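Local coordinates for protein integrase (Enterobacteria phage lambda, PDB 1AE9) that carries out site-specific DNA recombination that integrates the phage genome into the host chromosome and, together with excisionase, excises the prophage again, at residues D7-I12 and H132-L137; L29-G34 and A139-K144. One frame throughout, in Å; residues are numbered along the deposited sequence.

Interaction 1. Residues D7-I12 and H132-L137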
loop_
_atom_site.group_PDB
_atom_site.type_symbol
_atom_site.label_atom_id
_atom_site.label_comp_id
_atom_site.label_asym_id
_atom_site.label_seq_id
_atom_site.Cartn_x
_atom_site.Cartn_y
_atom_site.Cartn_z
ATOM N N ASP A 7 -2.495 -19.352 -22.588
ATOM C CA ASP A 7 -3.011 -20.575 -21.971
ATOM C C ASP A 7 -2.892 -20.495 -20.435
ATOM O O ASP A 7 -3.793 -20.938 -19.711
ATOM C CB ASP A 7 -2.294 -21.825 -22.526
ATOM C CG ASP A 7 -3.071 -23.131 -22.267
ATOM O OD1 ASP A 7 -4.193 -23.296 -22.794
ATOM O OD2 ASP A 7 -2.558 -24.008 -21.542
ATOM N N GLU A 8 -1.806 -19.898 -19.948
ATOM C CA GLU A 8 -1.589 -19.747 -18.512
ATOM C C GLU A 8 -2.604 -18.775 -17.922
ATOM O O GLU A 8 -3.080 -18.980 -16.804
ATOM C CB GLU A 8 -0.153 -19.294 -18.222
ATOM C CG GLU A 8 0.878 -20.395 -18.470
ATOM C CD GLU A 8 2.325 -19.921 -18.392
ATOM O OE1 GLU A 8 2.581 -18.708 -18.540
ATOM O OE2 GLU A 8 3.217 -20.774 -18.198
ATOM N N TYR A 9 -2.949 -17.735 -18.682
ATOM C CA TYR A 9 -3.950 -16.751 -18.260
ATOM C C TYR A 9 -5.271 -17.473 -17.992
ATOM O O TYR A 9 -5.972 -17.172 -17.019
ATOM C CB TYR A 9 -4.150 -15.693 -19.362
ATOM C CG TYR A 9 -5.424 -14.866 -19.261
ATOM C CD1 TYR A 9 -6.656 -15.405 -19.638
ATOM C CD2 TYR A 9 -5.403 -13.554 -18.782
ATOM C CE1 TYR A 9 -7.838 -14.666 -19.534
ATOM C CE2 TYR A 9 -6.586 -12.799 -18.676
ATOM C CZ TYR A 9 -7.797 -13.368 -19.053
ATOM O OH TYR A 9 -8.978 -12.665 -18.952
ATOM N N LEU A 10 -5.623 -18.410 -18.872
ATOM C CA LEU A 10 -6.864 -19.166 -18.727
ATOM C C LEU A 10 -6.866 -20.092 -17.508
ATOM O O LEU A 10 -7.916 -20.297 -16.883
ATOM C CB LEU A 10 -7.179 -19.938 -20.021
ATOM C CG LEU A 10 -7.588 -19.051 -21.211
ATOM C CD1 LEU A 10 -7.744 -19.871 -22.484
ATOM C CD2 LEU A 10 -8.883 -18.323 -20.903
ATOM N N LYS A 11 -5.706 -20.646 -17.154
ATOM C CA LYS A 11 -5.617 -21.525 -15.977
ATOM C C LYS A 11 -5.874 -20.690 -14.716
ATOM O O LYS A 11 -6.616 -21.104 -13.818
ATOM C CB LYS A 11 -4.240 -22.195 -15.887
ATOM C CG LYS A 11 -3.835 -22.993 -17.116
ATOM C CD LYS A 11 -4.842 -24.087 -17.448
ATOM C CE LYS A 11 -4.344 -24.957 -18.598
ATOM N NZ LYS A 11 -5.359 -25.949 -19.019
ATOM N N ILE A 12 -5.264 -19.509 -14.659
ATOM C CA ILE A 12 -5.435 -18.601 -13.528
ATOM C C ILE A 12 -6.883 -18.107 -13.487
ATOM O O ILE A 12 -7.486 -18.005 -12.411
ATOM C CB ILE A 12 -4.468 -17.398 -13.632
ATOM C CG1 ILE A 12 -3.017 -17.893 -13.555
ATOM C CG2 ILE A 12 -4.780 -16.371 -12.538
ATOM C CD1 ILE A 12 -1.950 -16.817 -13.768
ATOM N N HIS A 132 0.981 -7.382 -13.204
ATOM C CA HIS A 132 1.614 -6.524 -14.200
ATOM C C HIS A 132 1.931 -7.273 -15.502
ATOM O O HIS A 132 1.945 -6.676 -16.580
ATOM C CB HIS A 132 2.898 -5.879 -13.672
ATOM C CG HIS A 132 3.628 -5.081 -14.712
ATOM N ND1 HIS A 132 4.725 -5.568 -15.394
ATOM C CD2 HIS A 132 3.366 -3.862 -15.249
ATOM C CE1 HIS A 132 5.103 -4.689 -16.309
ATOM N NE2 HIS A 132 4.295 -3.646 -16.242
ATOM N N GLU A 133 2.174 -8.574 -15.417
ATOM C CA GLU A 133 2.495 -9.333 -16.617
ATOM C C GLU A 133 1.360 -9.382 -17.634
ATOM O O GLU A 133 1.581 -9.729 -18.801
ATOM C CB GLU A 133 3.001 -10.734 -16.259
ATOM C CG GLU A 133 4.517 -10.786 -16.032
ATOM C CD GLU A 133 5.029 -9.684 -15.102
ATOM O OE1 GLU A 133 4.810 -9.784 -13.879
ATOM O OE2 GLU A 133 5.654 -8.712 -15.590
ATOM N N LEU A 134 0.162 -8.986 -17.211
ATOM C CA LEU A 134 -0.997 -8.970 -18.100
ATOM C C LEU A 134 -0.861 -7.867 -19.155
ATOM O O LEU A 134 -1.457 -7.954 -20.224
ATOM C CB LEU A 134 -2.295 -8.796 -17.294
ATOM C CG LEU A 134 -2.671 -9.988 -16.407
ATOM C CD1 LEU A 134 -3.881 -9.655 -15.566
ATOM C CD2 LEU A 134 -2.948 -11.202 -17.271
ATOM N N ARG A 135 -0.066 -6.844 -18.847
ATOM C CA ARG A 135 0.181 -5.725 -19.762
ATOM C C ARG A 135 1.104 -6.178 -20.909
ATOM O O ARG A 135 0.890 -5.824 -22.069
ATOM C CB ARG A 135 0.792 -4.550 -18.987
ATOM C CG ARG A 135 1.097 -3.304 -19.800
ATOM C CD ARG A 135 1.348 -2.109 -18.863
ATOM N NE ARG A 135 2.262 -1.113 -19.430
ATOM C CZ ARG A 135 1.904 -0.079 -20.194
ATOM N NH1 ARG A 135 0.630 0.133 -20.508
ATOM N NH2 ARG A 135 2.837 0.759 -20.642
ATOM N N SER A 136 2.113 -6.982 -20.578
ATOM C CA SER A 136 3.035 -7.520 -21.581
ATOM C C SER A 136 2.268 -8.516 -22.445
ATOM O O SER A 136 2.469 -8.573 -23.658
ATOM C CB SER A 136 4.211 -8.242 -20.918
ATOM O OG SER A 136 4.929 -7.374 -20.067
ATOM N N LEU A 137 1.397 -9.308 -21.817
ATOM C CA LEU A 137 0.597 -10.278 -22.558
ATOM C C LEU A 137 -0.268 -9.529 -23.567
ATOM O O LEU A 137 -0.319 -9.904 -24.740
ATOM C CB LEU A 137 -0.262 -11.134 -21.618
ATOM C CG LEU A 137 -1.213 -12.158 -22.265
ATOM C CD1 LEU A 137 -0.460 -13.117 -23.172
ATOM C CD2 LEU A 137 -1.957 -12.921 -21.195
#
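Tyr9 reaches from helix 6-15 to two leucines of helix 133-145, Leu134 and Leu137, which lie one turn apart and receive different parts of the same side chain. The ring edge meets Leu134: CD2 of Tyr9 lies 3.7 Å from CD2 of Leu134, and the methyl sits close to the plane of the ring rather than over a face. The two side chains cross at about a right angle. Nearer the backbone, CB of Tyr9 rests 4.0 Å from CD2 of Leu137, whose own CB is directed at helix 6-15. A chi1 of 162° sets the Tyr9 ring opposite the backbone N and beside the carbonyl carbon, where its CD2 edge meets Leu134. In this catalytic core of a tyrosine recombinase, the helix that carries Arg135 also packs into the buried interior: Leu134 is next in sequence to Arg135 and two residues after His132, both predicted catalytic residues. The neighbouring carboxylate of Glu133 accepts a hydrogen bond from His132, ND1 to OE2 at 3.3 Å, entering from above the carboxylate plane, and its other oxygen, OE1, forms a salt bridge with Arg1. Met27 and Val31 of helix 21-33 also touch Tyr9, and Phe113 of helix 106-120 packs on Leu134. Asp7 of helix 6-15 makes a salt bridge to Lys85 of the second subunit.

Interaction 2. Residues L29-G34 and A139-K144; sequences LAVVTG and ARLYEK
Two helices of the tyrosine recombinase catalytic core, 21-33 and 133-145, run side by side here, and the C-terminal end of the first meets the C-terminal half of the second. Their short segments approach to 9.7 Å between axes and cross at -39°. Tyr142 makes the largest single contribution. Its CB is directed at helix 21-33, and its hydroxyl donates a hydrogen bond to the carbonyl of Val32, OH to O at 2.8 Å. The oxygen lies at the edge of the ring, near its plane; the C=O...O angle is 125° and the donor is tilted 18° from the carbonyl plane. Beside this bond CG2 of Val32 lies 3.4 Å from the Tyr142 OH. That methyl stands anti to the backbone N, which keeps it next to the carbonyl carbon and hence near the hydroxyl, although CB of Val32 is directed away from helix 133-145. A methyl pair lies alongside: CG1 of Val31 is 4.0 Å from CD1 of Leu141. Ile72 of strand 71-72 packs against all four of these side chains, while Phe150 meets Tyr142 edge-to-face. Just past Val32, Thr33 folds its hydroxyl back onto Leu29, OG1 to O at 2.7 Å; the backbone N of Thr33 reaches the same oxygen from the opposite face of its plane, and the helix stops at Gly34 with a positive phi. The Tyr142 bond is the one hydrogen bond between the segments, but Ser138 OG takes up the preceding carbonyl, Val31 O, so side chains of helix 133-145 give partners to successive carbonyls at this helix end.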
loop_
_atom_site.group_PDB
_atom_site.type_symbol
_atom_site.label_atom_id
_atom_site.label_comp_id
_atom_site.label_asym_id
_atom_site.label_seq_id
_atom_site.Cartn_x
_atom_site.Cartn_y
_atom_site.Cartn_z
ATOM N N LEU A 29 -10.039 -6.733 -18.376
ATOM C CA LEU A 29 -9.817 -5.327 -18.684
ATOM C C LEU A 29 -8.323 -5.021 -18.867
ATOM O O LEU A 29 -7.944 -4.223 -19.719
ATOM C CB LEU A 29 -10.441 -4.449 -17.594
ATOM C CG LEU A 29 -10.999 -3.091 -18.027
ATOM C CD1 LEU A 29 -12.149 -3.285 -19.020
ATOM C CD2 LEU A 29 -11.487 -2.321 -16.802
ATOM N N ALA A 30 -7.471 -5.687 -18.098
ATOM C CA ALA A 30 -6.033 -5.484 -18.199
ATOM C C ALA A 30 -5.497 -5.943 -19.556
ATOM O O ALA A 30 -4.645 -5.274 -20.151
ATOM C CB ALA A 30 -5.321 -6.234 -17.085
ATOM N N VAL A 31 -5.985 -7.085 -20.035
ATOM C CA VAL A 31 -5.535 -7.630 -21.317
ATOM C C VAL A 31 -6.116 -6.892 -22.524
ATOM O O VAL A 31 -5.397 -6.606 -23.471
ATOM C CB VAL A 31 -5.817 -9.168 -21.432
ATOM C CG1 VAL A 31 -5.407 -9.695 -22.817
ATOM C CG2 VAL A 31 -5.043 -9.928 -20.347
ATOM N N VAL A 32 -7.395 -6.545 -22.484
ATOM C CA VAL A 32 -7.999 -5.859 -23.617
ATOM C C VAL A 32 -7.648 -4.363 -23.739
ATOM O O VAL A 32 -7.710 -3.802 -24.836
ATOM C CB VAL A 32 -9.538 -6.111 -23.683
ATOM C CG1 VAL A 32 -10.289 -5.240 -22.694
ATOM C CG2 VAL A 32 -10.051 -5.901 -25.097
ATOM N N THR A 33 -7.287 -3.706 -22.634
ATOM C CA THR A 33 -6.921 -2.286 -22.704
ATOM C C THR A 33 -5.408 -2.082 -22.640
ATOM O O THR A 33 -4.906 -1.021 -23.014
ATOM C CB THR A 33 -7.560 -1.419 -21.573
ATOM O OG1 THR A 33 -6.953 -1.737 -20.313
ATOM C CG2 THR A 33 -9.068 -1.629 -21.489
ATOM N N GLY A 34 -4.689 -3.084 -22.133
ATOM C CA GLY A 34 -3.242 -2.988 -22.008
ATOM C C GLY A 34 -2.737 -1.939 -21.018
ATOM O O GLY A 34 -1.536 -1.635 -20.995
ATOM N N ALA A 139 0.265 -6.687 -24.980
ATOM C CA ALA A 139 1.131 -6.231 -26.063
ATOM C C ALA A 139 1.443 -7.336 -27.079
ATOM O O ALA A 139 1.278 -7.122 -28.277
ATOM C CB ALA A 139 2.427 -5.647 -25.497
ATOM N N ARG A 140 1.885 -8.506 -26.608
ATOM C CA ARG A 140 2.218 -9.629 -27.496
ATOM C C ARG A 140 1.010 -10.118 -28.289
ATOM O O ARG A 140 1.121 -10.420 -29.480
ATOM C CB ARG A 140 2.844 -10.791 -26.719
ATOM C CG ARG A 140 4.177 -10.453 -26.058
ATOM C CD ARG A 140 4.870 -11.687 -25.481
ATOM N NE ARG A 140 4.028 -12.436 -24.544
ATOM C CZ ARG A 140 4.016 -12.260 -23.221
ATOM N NH1 ARG A 140 4.802 -11.355 -22.649
ATOM N NH2 ARG A 140 3.216 -12.997 -22.467
ATOM N N LEU A 141 -0.150 -10.179 -27.645
ATOM C CA LEU A 141 -1.358 -10.613 -28.327
ATOM C C LEU A 141 -1.797 -9.595 -29.381
ATOM O O LEU A 141 -2.216 -9.980 -30.475
ATOM C CB LEU A 141 -2.494 -10.857 -27.330
ATOM C CG LEU A 141 -2.315 -12.003 -26.324
ATOM C CD1 LEU A 141 -3.575 -12.140 -25.468
ATOM C CD2 LEU A 141 -2.043 -13.314 -27.061
ATOM N N TYR A 142 -1.724 -8.305 -29.045
ATOM C CA TYR A 142 -2.105 -7.229 -29.968
ATOM C C TYR A 142 -1.116 -7.067 -31.117
ATOM O O TYR A 142 -1.502 -6.694 -32.223
ATOM C CB TYR A 142 -2.281 -5.896 -29.226
ATOM C CG TYR A 142 -3.689 -5.688 -28.703
ATOM C CD1 TYR A 142 -4.792 -5.960 -29.510
ATOM C CD2 TYR A 142 -3.920 -5.228 -27.403
ATOM C CE1 TYR A 142 -6.090 -5.781 -29.043
ATOM C CE2 TYR A 142 -5.215 -5.050 -26.929
ATOM C CZ TYR A 142 -6.293 -5.326 -27.756
ATOM O OH TYR A 142 -7.579 -5.131 -27.320
ATOM N N GLU A 143 0.153 -7.350 -30.845
ATOM C CA GLU A 143 1.204 -7.275 -31.850
ATOM C C GLU A 143 0.916 -8.289 -32.962
ATOM O O GLU A 143 1.172 -8.027 -34.135
ATOM C CB GLU A 143 2.558 -7.570 -31.210
ATOM N N LYS A 144 0.390 -9.447 -32.581
ATOM C CA LYS A 144 0.065 -10.496 -33.537
ATOM C C LYS A 144 -1.259 -10.211 -34.239
ATOM O O LYS A 144 -1.337 -10.224 -35.465
ATOM C CB LYS A 144 0.019 -11.860 -32.835
#

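Overall arrangement
From the N terminus the chain lays down helix 6-15 and then helix 21-33, so the first segments of both interactions come early. About a hundred residues follow, including the sheet strands and helices 79-90 and 106-120, before helix 133-145 returns to close both loops: interaction 1 with its first turn, interaction 2 further along. Because the segments alternate in sequence, the two loops cross. Their centres are 10 Å apart and they touch: CE2 of Tyr9 lies 3.7 Å from CG2 of Val31, and NH1 of Arg135, a predicted active-site residue, probably hydrogen-bonds the carbonyl O of Gly34 at 2.8 Å. Helix 133-145 thus ties both N-terminal helices together.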